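Cadherin-23 (Mus musculus, PDB 5VH2) probably mediates calcium-dependent adhesion in the mechanotransduction of hearing, through extracellular cadherin repeats joined by metal-binding linkers. Local coordinates at residues A[3-8]-A[91-96]; A[44-49]-A[83-88]; A[108-113]-A[138-143]; A[147-152]-A[188-193]. The protein carries 1 engineered substitution. All blocks are in the same frame, centred on the assembly; numbering follows the deposited sequence.

Interaction 1: A[3-8]-A[91-96]. With CA (calcium ion), chain E.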
loop_
_atom_site.group_PDB
_atom_site.type_symbol
_atom_site.label_atom_id
_atom_site.label_comp_id
_atom_site.label_asym_id
_atom_site.label_seq_id
_atom_site.Cartn_x
_atom_site.Cartn_y
_atom_site.Cartn_z
ATOM N N ASP A 3 24.394 28.982 30.260
ATOM C CA ASP A 3 23.471 30.057 30.651
ATOM C C ASP A 3 22.009 29.635 30.416
ATOM O O ASP A 3 21.186 29.801 31.312
ATOM C CB ASP A 3 23.887 31.405 30.017
ATOM C CG ASP A 3 22.805 32.528 30.123
ATOM O OD1 ASP A 3 22.354 32.903 31.242
ATOM O OD2 ASP A 3 22.436 33.107 29.063
ATOM N N GLU A 4 21.696 29.060 29.256
ATOM C CA GLU A 4 20.445 28.282 29.094
ATOM C C GLU A 4 20.558 27.141 28.063
ATOM O O GLU A 4 21.505 27.061 27.278
ATOM C CB GLU A 4 19.270 29.194 28.704
ATOM C CG GLU A 4 19.395 29.762 27.306
ATOM C CD GLU A 4 18.675 31.050 27.128
ATOM O OE1 GLU A 4 17.942 31.138 26.114
ATOM O OE2 GLU A 4 18.866 31.957 27.985
ATOM N N ALA A 5 19.572 26.264 28.083
ATOM C CA ALA A 5 19.537 25.136 27.169
ATOM C C ALA A 5 18.547 25.443 26.045
ATOM O O ALA A 5 17.708 26.335 26.173
ATOM C CB ALA A 5 19.130 23.865 27.893
ATOM N N PRO A 6 18.658 24.691 24.935
ATOM C CA PRO A 6 17.780 24.882 23.780
ATOM C C PRO A 6 16.352 24.468 24.071
ATOM O O PRO A 6 16.117 23.458 24.732
ATOM C CB PRO A 6 18.375 23.961 22.691
ATOM C CG PRO A 6 19.745 23.646 23.167
ATOM C CD PRO A 6 19.629 23.612 24.679
ATOM N N VAL A 7 15.421 25.262 23.568
ATOM C CA VAL A 7 14.009 24.943 23.648
ATOM C C VAL A 7 13.485 24.905 22.211
ATOM O O VAL A 7 13.647 25.888 21.471
ATOM C CB VAL A 7 13.260 26.032 24.424
ATOM C CG1 VAL A 7 11.783 25.694 24.522
ATOM C CG2 VAL A 7 13.881 26.200 25.802
ATOM N N PHE A 8 12.898 23.765 21.812
ATOM C CA PHE A 8 12.219 23.651 20.533
ATOM C C PHE A 8 11.003 24.565 20.506
ATOM O O PHE A 8 10.464 24.923 21.541
ATOM C CB PHE A 8 11.799 22.198 20.249
ATOM C CG PHE A 8 12.948 21.314 19.827
ATOM C CD1 PHE A 8 13.329 21.219 18.496
ATOM C CD2 PHE A 8 13.655 20.586 20.767
ATOM C CE1 PHE A 8 14.383 20.395 18.115
ATOM C CE2 PHE A 8 14.703 19.757 20.394
ATOM C CZ PHE A 8 15.076 19.668 19.064
ATOM N N PRO A 91 28.369 22.862 28.915
ATOM C CA PRO A 91 28.337 21.399 29.108
ATOM C C PRO A 91 27.395 20.637 28.145
ATOM O O PRO A 91 26.905 19.566 28.490
ATOM C CB PRO A 91 27.825 21.276 30.541
ATOM C CG PRO A 91 26.920 22.459 30.694
ATOM C CD PRO A 91 27.576 23.574 29.937
ATOM N N PHE A 92 27.142 21.192 26.967
ATOM C CA PHE A 92 26.324 20.549 25.942
ATOM C C PHE A 92 24.901 20.311 26.432
ATOM O O PHE A 92 24.400 19.181 26.420
ATOM C CB PHE A 92 26.994 19.251 25.457
ATOM C CG PHE A 92 28.423 19.440 25.042
ATOM C CD1 PHE A 92 28.719 20.235 23.930
ATOM C CD2 PHE A 92 29.467 18.893 25.772
ATOM C CE1 PHE A 92 30.014 20.466 23.545
ATOM C CE2 PHE A 92 30.790 19.120 25.378
ATOM C CZ PHE A 92 31.054 19.886 24.249
ATOM N N ASN A 93 24.244 21.388 26.849
ATOM C CA ASN A 93 22.911 21.279 27.431
ATOM C C ASN A 93 21.983 20.802 26.333
ATOM O O ASN A 93 22.138 21.231 25.195
ATOM C CB ASN A 93 22.409 22.641 27.953
ATOM C CG ASN A 93 23.369 23.273 28.957
ATOM O OD1 ASN A 93 23.483 22.838 30.100
ATOM N ND2 ASN A 93 24.044 24.323 28.537
ATOM N N GLN A 94 21.013 19.959 26.678
ATOM C CA GLN A 94 20.096 19.409 25.708
ATOM C C GLN A 94 18.684 19.948 25.880
ATOM O O GLN A 94 18.268 20.306 26.986
ATOM C CB GLN A 94 20.056 17.899 25.827
ATOM C CG GLN A 94 21.263 17.184 25.280
ATOM C CD GLN A 94 21.174 15.684 25.637
ATOM O OE1 GLN A 94 20.770 14.838 24.828
ATOM N NE2 GLN A 94 21.546 15.361 26.876
ATOM N N GLY A 95 17.953 19.943 24.764
ATOM C CA GLY A 95 16.504 20.185 24.728
ATOM C C GLY A 95 15.824 19.070 23.950
ATOM O O GLY A 95 16.491 18.306 23.256
ATOM N N PHE A 96 14.506 18.929 24.094
ATOM C CA PHE A 96 13.832 17.714 23.602
ATOM C C PHE A 96 12.471 18.004 23.023
ATOM O O PHE A 96 11.773 18.900 23.493
ATOM C CB PHE A 96 13.674 16.689 24.732
ATOM C CG PHE A 96 14.972 16.267 25.378
ATOM C CD1 PHE A 96 15.732 15.210 24.853
ATOM C CD2 PHE A 96 15.422 16.902 26.513
ATOM C CE1 PHE A 96 16.910 14.825 25.453
ATOM C CE2 PHE A 96 16.581 16.505 27.140
ATOM C CZ PHE A 96 17.323 15.463 26.616
HETATM CA CA CA E . 23.349 27.193 26.089
#
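Phe-8 and Asn-93 both hold CG beside the backbone N and anti to the carbonyl carbon (chi1 -76° and -56°), and from this setting each side chain approaches the facing segment. The Phe-8 ring turns an edge to the backbone at the start of strand 94-104: CE2 is 3.7 Å from Gly-95 O, and Gly-95 C and Phe-96 N lie in the plane of the ring. Its neighbour CD2 stands 3.6 Å from Phe-96 C, which approaches obliquely. At the other end Asn-93 packs through CB, 3.5 Å from Ala-5 CB. Its ND2 donates outside the two segments, to Asp-87 OD2. Between these points Pro-6 brings CD to 3.5 Å from Asn-93 O. Strands 7-8 and 94-104 belong to different sheets of a Greek-key cadherin beta-sandwich; here the two segments run 22° apart, and no hydrogen bond joins them. Their polar meeting is instead a CA-H...O contact, Gly-95 CA to Pro-6 O at 3.3 Å. Beyond it, Phe-8 enters the interior of the sandwich, where Val-31 and Ala-33 of one sheet and Val-83 and Ala-85 of the other pack on it. Toward the N-terminus the contact borders a calcium site: Glu-4 binds the ion through its backbone O, at 2.2 Å, beside Asp-35, Asp-37, Gly-41 and Asp-87, while its OE1 forms a salt bridge with Lys-36 NZ.

Interaction 2: A[44-49]-A[83-88]. With CA (calcium ion), chain E.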
loop_
_atom_site.group_PDB
_atom_site.type_symbol
_atom_site.label_atom_id
_atom_site.label_comp_id
_atom_site.label_asym_id
_atom_site.label_seq_id
_atom_site.Cartn_x
_atom_site.Cartn_y
_atom_site.Cartn_z
ATOM N N VAL A 44 23.027 25.083 18.155
ATOM C CA VAL A 44 22.483 23.805 18.509
ATOM C C VAL A 44 22.695 22.763 17.425
ATOM O O VAL A 44 22.687 23.104 16.249
ATOM C CB VAL A 44 21.014 23.936 18.829
ATOM C CG1 VAL A 44 20.786 25.190 19.646
ATOM C CG2 VAL A 44 20.177 23.948 17.567
ATOM N N ASN A 45 22.881 21.504 17.840
ATOM C CA ASN A 45 23.061 20.385 16.908
ATOM C C ASN A 45 21.879 19.434 17.023
ATOM O O ASN A 45 21.530 19.008 18.117
ATOM C CB ASN A 45 24.362 19.668 17.233
ATOM C CG ASN A 45 25.493 20.641 17.574
ATOM O OD1 ASN A 45 26.227 21.116 16.688
ATOM N ND2 ASN A 45 25.654 20.938 18.857
ATOM N N TYR A 46 21.255 19.113 15.900
ATOM C CA TYR A 46 20.040 18.312 15.885
ATOM C C TYR A 46 20.317 16.814 15.661
ATOM O O TYR A 46 21.202 16.427 14.848
ATOM C CB TYR A 46 19.099 18.802 14.798
ATOM C CG TYR A 46 18.592 20.201 15.032
ATOM C CD1 TYR A 46 17.688 20.483 16.048
ATOM C CD2 TYR A 46 19.026 21.254 14.232
ATOM C CE1 TYR A 46 17.250 21.770 16.263
ATOM C CE2 TYR A 46 18.591 22.543 14.442
ATOM C CZ TYR A 46 17.713 22.798 15.448
ATOM O OH TYR A 46 17.279 24.088 15.587
ATOM N N ARG A 47 19.519 15.984 16.329
ATOM C CA ARG A 47 19.730 14.547 16.304
ATOM C C ARG A 47 18.441 13.788 16.654
ATOM O O ARG A 47 17.687 14.200 17.545
ATOM C CB ARG A 47 20.824 14.176 17.303
ATOM C CG ARG A 47 21.237 12.722 17.140
ATOM C CD ARG A 47 22.057 12.176 18.307
ATOM N NE ARG A 47 23.308 11.519 17.912
ATOM C CZ ARG A 47 24.424 11.513 18.660
ATOM N NH1 ARG A 47 24.444 12.101 19.871
ATOM N NH2 ARG A 47 25.520 10.894 18.226
ATOM N N ILE A 48 18.196 12.675 15.959
ATOM C CA ILE A 48 17.143 11.727 16.326
ATOM C C ILE A 48 17.670 10.668 17.281
ATOM O O ILE A 48 18.613 9.993 16.946
ATOM C CB ILE A 48 16.591 11.032 15.073
ATOM C CG1 ILE A 48 15.927 12.080 14.147
ATOM C CG2 ILE A 48 15.559 9.965 15.446
ATOM C CD1 ILE A 48 15.764 11.657 12.720
ATOM N N LEU A 49 17.050 10.519 18.452
ATOM C CA LEU A 49 17.467 9.530 19.473
ATOM C C LEU A 49 16.776 8.188 19.317
ATOM O O LEU A 49 17.328 7.165 19.720
ATOM C CB LEU A 49 17.169 10.042 20.884
ATOM C CG LEU A 49 17.816 11.366 21.296
ATOM C CD1 LEU A 49 17.340 11.786 22.669
ATOM C CD2 LEU A 49 19.339 11.325 21.259
ATOM N N VAL A 83 13.653 13.657 19.303
ATOM C CA VAL A 83 14.731 14.516 18.790
ATOM C C VAL A 83 15.395 15.275 19.936
ATOM O O VAL A 83 14.709 15.730 20.864
ATOM C CB VAL A 83 14.180 15.498 17.748
ATOM C CG1 VAL A 83 15.264 16.418 17.225
ATOM C CG2 VAL A 83 13.589 14.743 16.574
ATOM N N SER A 84 16.716 15.427 19.864
ATOM C CA SER A 84 17.449 16.265 20.814
ATOM C C SER A 84 18.111 17.460 20.093
ATOM O O SER A 84 18.481 17.379 18.890
ATOM C CB SER A 84 18.496 15.444 21.556
ATOM O OG SER A 84 19.609 15.145 20.717
ATOM N N ALA A 85 18.250 18.569 20.824
ATOM C CA ALA A 85 19.069 19.675 20.383
ATOM C C ALA A 85 20.075 19.920 21.473
ATOM O O ALA A 85 19.727 20.188 22.610
ATOM C CB ALA A 85 18.221 20.903 20.161
ATOM N N THR A 86 21.337 19.857 21.112
ATOM C CA THR A 86 22.430 19.992 22.049
ATOM C C THR A 86 23.158 21.291 21.722
ATOM O O THR A 86 23.535 21.491 20.573
ATOM C CB THR A 86 23.363 18.804 21.846
ATOM O OG1 THR A 86 22.621 17.602 22.014
ATOM C CG2 THR A 86 24.460 18.810 22.816
ATOM N N ASP A 87 23.331 22.203 22.678
ATOM C CA ASP A 87 24.144 23.401 22.380
ATOM C C ASP A 87 25.637 23.067 22.208
ATOM O O ASP A 87 26.075 21.961 22.533
ATOM C CB ASP A 87 23.884 24.596 23.317
ATOM C CG ASP A 87 24.282 24.352 24.739
ATOM O OD1 ASP A 87 24.897 23.310 25.014
ATOM O OD2 ASP A 87 23.925 25.226 25.589
ATOM N N GLY A 88 26.368 23.997 21.595
ATOM C CA GLY A 88 27.644 23.705 20.939
ATOM C C GLY A 88 28.847 23.918 21.815
ATOM O O GLY A 88 29.950 23.770 21.364
HETATM CA CA CA E . 23.349 27.193 26.089
#
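The Tyr-46 ring meets Ala-85 obliquely, CE1 lying 4.1 Å from the methyl CB, and its OH hydrogen-bonds Ala-33 N in the opposing sheet. The amide of Asn-45 turns ND2 back to Thr-86 O, a weak bond bent to 127° at the hydrogen. These groups sit on two antiparallel strands of the Greek-key cadherin sandwich, 44-50 outermost in its sheet and 78-87 next to it. Asn-45/Thr-86 and Arg-47/Ser-84 are hydrogen-bonded pairs; Tyr-46/Ala-85 and Ile-48/Val-83 are non-hydrogen-bonded. Ser-84 N gives a bond of 2.8 Å to Arg-47 O, nearly along the C=O axis, and Asn-45 N one of 2.8 Å to Thr-86 O, which accepts two donors from a single residue. The face bearing Tyr-46, Ile-48, Val-83 and Ala-85 is the inner one: Ile-48 CG1 lies 4.3 Å from Val-83 CG2, and Ile-58 of the other sheet packs on the first three. The end of Leu-49 comes over to Ser-84 on the reverse face, CD2 3.9 Å from OG. Asp-87 has CG between its backbone N and carbonyl carbon (chi1 65°), presenting OD2 to the calcium ion at 2.1 Å; Asn-93 ND2 donates to the same oxygen.

Interaction 3: A[108-113]-A[138-143]. Engineered in segment 138-143: Asp-139 (natural residue Ser). With NA (sodium ion), chain H; CA (calcium ion), chain G; CA (calcium ion), chain F.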
loop_
_atom_site.group_PDB
_atom_site.type_symbol
_atom_site.label_atom_id
_atom_site.label_comp_id
_atom_site.label_asym_id
_atom_site.label_seq_id
_atom_site.Cartn_x
_atom_site.Cartn_y
_atom_site.Cartn_z
ATOM N N ASP A 108 -1.016 1.328 -3.911
ATOM C CA ASP A 108 0.294 0.811 -4.324
ATOM C C ASP A 108 0.470 -0.706 -4.091
ATOM O O ASP A 108 1.586 -1.204 -4.077
ATOM C CB ASP A 108 1.385 1.569 -3.565
ATOM C CG ASP A 108 1.370 1.296 -2.058
ATOM O OD1 ASP A 108 0.319 0.912 -1.498
ATOM O OD2 ASP A 108 2.412 1.483 -1.411
ATOM N N GLU A 109 -0.625 -1.430 -3.904
ATOM C CA GLU A 109 -0.537 -2.850 -3.555
ATOM C C GLU A 109 -1.451 -3.674 -4.436
ATOM O O GLU A 109 -2.318 -3.127 -5.092
ATOM C CB GLU A 109 -0.894 -3.107 -2.082
ATOM C CG GLU A 109 -0.054 -2.373 -1.067
ATOM C CD GLU A 109 1.363 -2.875 -1.000
ATOM O OE1 GLU A 109 2.151 -2.262 -0.266
ATOM O OE2 GLU A 109 1.688 -3.867 -1.671
ATOM N N ALA A 110 -1.261 -4.998 -4.388
ATOM C CA ALA A 110 -1.965 -5.934 -5.258
ATOM C C ALA A 110 -3.346 -6.278 -4.681
ATOM O O ALA A 110 -3.996 -5.412 -4.064
ATOM C CB ALA A 110 -1.107 -7.184 -5.484
ATOM N N VAL A 111 -3.814 -7.504 -4.916
ATOM C CA VAL A 111 -5.166 -7.914 -4.579
ATOM C C VAL A 111 -5.148 -9.389 -4.202
ATOM O O VAL A 111 -4.477 -10.180 -4.883
ATOM C CB VAL A 111 -6.042 -7.820 -5.826
ATOM C CG1 VAL A 111 -7.439 -8.298 -5.502
ATOM C CG2 VAL A 111 -6.037 -6.400 -6.378
ATOM N N GLN A 112 -5.916 -9.764 -3.174
ATOM C CA GLN A 112 -6.107 -11.186 -2.815
ATOM C C GLN A 112 -7.480 -11.697 -3.262
ATOM O O GLN A 112 -8.448 -10.944 -3.229
ATOM C CB GLN A 112 -6.037 -11.392 -1.305
ATOM C CG GLN A 112 -4.815 -10.851 -0.607
ATOM C CD GLN A 112 -4.962 -10.955 0.890
ATOM O OE1 GLN A 112 -4.664 -11.990 1.488
ATOM N NE2 GLN A 112 -5.441 -9.880 1.511
ATOM N N PHE A 113 -7.558 -12.986 -3.592
ATOM C CA PHE A 113 -8.811 -13.667 -3.937
ATOM C C PHE A 113 -9.375 -14.410 -2.730
ATOM O O PHE A 113 -8.673 -14.649 -1.770
ATOM C CB PHE A 113 -8.568 -14.686 -5.064
ATOM C CG PHE A 113 -8.248 -14.055 -6.376
ATOM C CD1 PHE A 113 -9.270 -13.679 -7.236
ATOM C CD2 PHE A 113 -6.946 -13.784 -6.733
ATOM C CE1 PHE A 113 -9.003 -13.074 -8.459
ATOM C CE2 PHE A 113 -6.662 -13.173 -7.953
ATOM C CZ PHE A 113 -7.694 -12.824 -8.819
ATOM N N TYR A 138 -10.210 -8.886 -3.181
ATOM C CA TYR A 138 -10.211 -7.919 -2.086
ATOM C C TYR A 138 -8.945 -7.085 -2.145
ATOM O O TYR A 138 -7.841 -7.583 -1.864
ATOM C CB TYR A 138 -10.310 -8.634 -0.751
ATOM C CG TYR A 138 -11.517 -9.504 -0.673
ATOM C CD1 TYR A 138 -11.487 -10.800 -1.159
ATOM C CD2 TYR A 138 -12.716 -9.021 -0.156
ATOM C CE1 TYR A 138 -12.613 -11.591 -1.117
ATOM C CE2 TYR A 138 -13.825 -9.834 -0.052
ATOM C CZ TYR A 138 -13.762 -11.114 -0.542
ATOM O OH TYR A 138 -14.864 -11.916 -0.526
ATOM N N ASP A 139 -9.111 -5.828 -2.555
ATOM C CA ASP A 139 -7.996 -4.905 -2.676
ATOM C C ASP A 139 -7.216 -4.864 -1.360
ATOM O O ASP A 139 -7.732 -4.420 -0.325
ATOM C CB ASP A 139 -8.538 -3.508 -3.006
ATOM C CG ASP A 139 -7.482 -2.457 -3.054
ATOM O OD1 ASP A 139 -6.328 -2.810 -3.364
ATOM O OD2 ASP A 139 -7.832 -1.284 -2.804
ATOM N N ILE A 140 -5.961 -5.300 -1.422
ATOM C CA ILE A 140 -5.057 -5.198 -0.277
ATOM C C ILE A 140 -5.046 -3.784 0.291
ATOM O O ILE A 140 -5.098 -3.623 1.492
ATOM C CB ILE A 140 -3.623 -5.640 -0.646
ATOM C CG1 ILE A 140 -3.581 -7.168 -0.866
ATOM C CG2 ILE A 140 -2.625 -5.227 0.431
ATOM C CD1 ILE A 140 -2.336 -7.668 -1.573
ATOM N N ASP A 141 -5.010 -2.775 -0.574
ATOM C CA ASP A 141 -4.975 -1.366 -0.146
ATOM C C ASP A 141 -6.205 -0.895 0.621
ATOM O O ASP A 141 -6.134 0.126 1.312
ATOM C CB ASP A 141 -4.798 -0.427 -1.348
ATOM C CG ASP A 141 -3.442 -0.545 -1.995
ATOM O OD1 ASP A 141 -2.442 -0.007 -1.448
ATOM O OD2 ASP A 141 -3.383 -1.169 -3.080
ATOM N N ASN A 142 -7.331 -1.615 0.443
ATOM C CA ASN A 142 -8.605 -1.279 1.086
ATOM C C ASN A 142 -9.128 0.096 0.663
ATOM O O ASN A 142 -9.776 0.788 1.438
ATOM C CB ASN A 142 -8.475 -1.412 2.604
ATOM C CG ASN A 142 -8.246 -2.845 3.032
ATOM O OD1 ASN A 142 -8.689 -3.763 2.352
ATOM N ND2 ASN A 142 -7.580 -3.051 4.159
ATOM N N LEU A 143 -8.852 0.462 -0.592
ATOM C CA LEU A 143 -9.349 1.699 -1.186
ATOM C C LEU A 143 -10.402 1.435 -2.265
ATOM O O LEU A 143 -11.464 2.040 -2.234
ATOM C CB LEU A 143 -8.198 2.471 -1.786
ATOM C CG LEU A 143 -7.062 2.927 -0.844
ATOM C CD1 LEU A 143 -5.863 3.343 -1.649
ATOM C CD2 LEU A 143 -7.489 4.097 0.015
HETATM NA NA NA H . -4.531 -3.239 -4.282
HETATM CA CA CA G . 1.716 -0.105 0.506
HETATM CA CA CA F . -1.369 1.415 0.229
#
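The metal-binding linker between two cadherin repeats is built here, where Asp-108, Glu-109 and Ala-110 meet Asp-139 to Asp-141, a DXD sequence completed by the engineered Asp-139 (naturally serine). Asp-139 OD1 binds the sodium ion at 2.1 Å, probably in the place of the third calcium of a canonical linker; OD2 accepts from Leu-143 N and pairs with Asn-144. Glu-109 O, Ala-110 O, Asp-141 OD2 and Asp-193 complete the sodium's protein ligands. Asp-141 OD1 shares a calcium ion with Asp-108 OD1, while Asp-108 and Glu-109 OE1 help hold the second, with Glu-20, Asp-72 and Glu-74 of the preceding repeat. Backbone donors fix the Asp-141 carboxylate: Glu-109 N meets the syn lone pair of OD2 at 2.9 Å, and Asp-108 N comes to OD1 from above its plane at 3.1 Å. Ile-140 lies over the linker backbone, CG2 3.7 Å from Glu-109 CB and CD1 4.1 Å from Ala-110 CB, and crosses Gln-112 at about a right angle. A glycine here would probably open a gap beside Glu-109 and Ala-110 and leave Gln-112 CG without its apolar neighbour. Gln-112 and Tyr-138 form a hydrogen-bonded antiparallel pair, with Tyr-138 N 2.7 Å from Gln-112 O.

Interaction 4: A[147-152]-A[188-193]. With NA (sodium ion), chain H.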
loop_
_atom_site.group_PDB
_atom_site.type_symbol
_atom_site.label_atom_id
_atom_site.label_comp_id
_atom_site.label_asym_id
_atom_site.label_seq_id
_atom_site.Cartn_x
_atom_site.Cartn_y
_atom_site.Cartn_z
ATOM N N THR A 147 -12.527 -4.986 -10.382
ATOM C CA THR A 147 -13.219 -5.278 -11.648
ATOM C C THR A 147 -12.654 -6.552 -12.292
ATOM O O THR A 147 -11.454 -6.759 -12.334
ATOM C CB THR A 147 -13.078 -4.107 -12.614
ATOM O OG1 THR A 147 -11.714 -3.968 -12.967
ATOM C CG2 THR A 147 -13.553 -2.815 -11.964
ATOM N N TYR A 148 -13.531 -7.411 -12.789
ATOM C CA TYR A 148 -13.133 -8.747 -13.217
ATOM C C TYR A 148 -13.214 -8.884 -14.732
ATOM O O TYR A 148 -14.131 -8.374 -15.352
ATOM C CB TYR A 148 -13.999 -9.803 -12.510
ATOM C CG TYR A 148 -14.006 -9.674 -10.985
ATOM C CD1 TYR A 148 -14.833 -8.748 -10.354
ATOM C CD2 TYR A 148 -13.175 -10.465 -10.175
ATOM C CE1 TYR A 148 -14.846 -8.625 -8.971
ATOM C CE2 TYR A 148 -13.193 -10.336 -8.789
ATOM C CZ TYR A 148 -14.046 -9.420 -8.203
ATOM O OH TYR A 148 -14.101 -9.263 -6.843
ATOM N N ARG A 149 -12.230 -9.555 -15.311
ATOM C CA ARG A 149 -12.248 -9.925 -16.731
ATOM C C ARG A 149 -11.436 -11.203 -16.979
ATOM O O ARG A 149 -10.511 -11.509 -16.201
ATOM C CB ARG A 149 -11.644 -8.796 -17.565
ATOM C CG ARG A 149 -10.130 -8.635 -17.385
ATOM C CD ARG A 149 -9.590 -7.483 -18.186
ATOM N NE ARG A 149 -8.494 -6.845 -17.467
ATOM C CZ ARG A 149 -7.200 -7.146 -17.597
ATOM N NH1 ARG A 149 -6.292 -6.477 -16.889
ATOM N NH2 ARG A 149 -6.800 -8.142 -18.384
ATOM N N PHE A 150 -11.712 -11.874 -18.084
ATOM C CA PHE A 150 -10.854 -12.966 -18.520
ATOM C C PHE A 150 -9.617 -12.396 -19.154
ATOM O O PHE A 150 -9.670 -11.347 -19.767
ATOM C CB PHE A 150 -11.506 -13.921 -19.521
ATOM C CG PHE A 150 -12.682 -14.672 -18.960
ATOM C CD1 PHE A 150 -12.582 -15.322 -17.748
ATOM C CD2 PHE A 150 -13.894 -14.724 -19.655
ATOM C CE1 PHE A 150 -13.673 -15.981 -17.209
ATOM C CE2 PHE A 150 -15.003 -15.348 -19.110
ATOM C CZ PHE A 150 -14.871 -16.021 -17.900
ATOM N N ASP A 151 -8.513 -13.088 -18.945
ATOM C CA ASP A 151 -7.233 -12.629 -19.391
ATOM C C ASP A 151 -7.119 -12.851 -20.913
ATOM O O ASP A 151 -7.917 -13.568 -21.552
ATOM C CB ASP A 151 -6.113 -13.280 -18.579
ATOM C CG ASP A 151 -5.702 -14.646 -19.097
ATOM O OD1 ASP A 151 -6.591 -15.504 -19.410
ATOM O OD2 ASP A 151 -4.462 -14.864 -19.179
ATOM N N ALA A 152 -6.102 -12.197 -21.464
ATOM C CA ALA A 152 -5.845 -12.178 -22.907
ATOM C C ALA A 152 -5.668 -13.556 -23.504
ATOM O O ALA A 152 -6.027 -13.770 -24.679
ATOM C CB ALA A 152 -4.605 -11.341 -23.233
ATOM N N THR A 188 -8.643 -18.095 -16.788
ATOM C CA THR A 188 -7.753 -17.269 -15.976
ATOM C C THR A 188 -8.389 -15.893 -15.794
ATOM O O THR A 188 -8.529 -15.142 -16.760
ATOM C CB THR A 188 -6.380 -17.124 -16.668
ATOM O OG1 THR A 188 -5.713 -18.384 -16.659
ATOM C CG2 THR A 188 -5.480 -16.060 -15.995
ATOM N N VAL A 189 -8.775 -15.570 -14.566
ATOM C CA VAL A 189 -9.491 -14.314 -14.304
ATOM C C VAL A 189 -8.535 -13.276 -13.730
ATOM O O VAL A 189 -7.751 -13.569 -12.829
ATOM C CB VAL A 189 -10.673 -14.520 -13.328
ATOM C CG1 VAL A 189 -11.413 -13.209 -13.093
ATOM C CG2 VAL A 189 -11.641 -15.570 -13.861
ATOM N N VAL A 190 -8.574 -12.068 -14.273
ATOM C CA VAL A 190 -7.812 -10.973 -13.718
ATOM C C VAL A 190 -8.718 -10.117 -12.855
ATOM O O VAL A 190 -9.840 -9.791 -13.246
ATOM C CB VAL A 190 -7.208 -10.111 -14.831
ATOM C CG1 VAL A 190 -6.561 -8.865 -14.243
ATOM C CG2 VAL A 190 -6.171 -10.909 -15.610
ATOM N N ALA A 191 -8.192 -9.729 -11.700
ATOM C CA ALA A 191 -8.826 -8.780 -10.786
ATOM C C ALA A 191 -8.028 -7.476 -10.804
ATOM O O ALA A 191 -6.864 -7.421 -10.369
ATOM C CB ALA A 191 -8.854 -9.363 -9.378
ATOM N N ASP A 192 -8.635 -6.427 -11.347
ATOM C CA ASP A 192 -7.974 -5.119 -11.483
ATOM C C ASP A 192 -8.468 -4.182 -10.383
ATOM O O ASP A 192 -9.685 -4.057 -10.170
ATOM C CB ASP A 192 -8.301 -4.516 -12.842
ATOM C CG ASP A 192 -7.814 -5.398 -14.032
ATOM O OD1 ASP A 192 -6.580 -5.620 -14.133
ATOM O OD2 ASP A 192 -8.634 -5.844 -14.891
ATOM N N ASP A 193 -7.550 -3.530 -9.690
ATOM C CA ASP A 193 -7.925 -2.608 -8.597
ATOM C C ASP A 193 -7.835 -1.136 -9.027
ATOM O O ASP A 193 -8.058 -0.218 -8.219
ATOM C CB ASP A 193 -7.032 -2.832 -7.354
ATOM C CG ASP A 193 -5.556 -2.542 -7.621
ATOM O OD1 ASP A 193 -5.115 -2.438 -8.797
ATOM O OD2 ASP A 193 -4.850 -2.429 -6.604
HETATM NA NA NA H . -4.531 -3.239 -4.282
#
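One salt bridge, Arg-149 to Asp-192, dominates the polar side-chain contacts. The guanidinium takes the carboxylate side-on: NE bonds OD2 at 2.8 Å on its syn lone pair and NH1 bonds OD1 at 2.9 Å, with the two planes 15° apart. Arg-149 gets there with CG between the backbone N and carbonyl carbon (chi1 70°) and a chain bent about CG-CD, which lays one guanidinium face over Val-190 CG1. With an alanine at Asp-192, both acceptor oxygens would be gone and the guanidinium would probably be freer to turn. Backbone bonds form the antiparallel ladder of strands 147-150 and 184-192 in the second cadherin sandwich, the former outermost: Val-190 N to Arg-149 O is 2.8 Å, and Asp-192 N to Thr-147 O is 3.0 Å and almost straight. Asp-151 N continues the bonding to Thr-188 O, and Asp-151 OD1 turns to Thr-154. Just past strand 184-192, Asp-193 OD2 binds the sodium ion at 2.5 Å. Apolar contacts fill the reverse face, toward the opposing sheet. Val-189 presents CG2 to the edge of Phe-150, 3.9 Å from CE1, and CG1 to the edge of the Tyr-148 ring; Ile-164 packs on all three.

How the interactions relate
Interactions 1 and 2 lie in the first repeat with centres 9 Å apart and meet at one calcium ion, bound by Glu-4 from one and Asp-87 from the other. Neighbouring strands join them, through probable hydrogen bonds from Gly-95 N to Ala-85 O (2.8 Å) and from Asp-87 N to Asn-93 O (3.0 Å). Interactions 3 and 4 also share a metal, the sodium ion, in the second repeat of the fragment, centres 14 Å apart; Phe-113 CZ also packs on Ala-191 CB at 3.7 Å. Interactions 2 and 4 join equivalent strands of the two repeats, about 53 Å apart between centres. Two calcium ions at interaction 3 link the repeats.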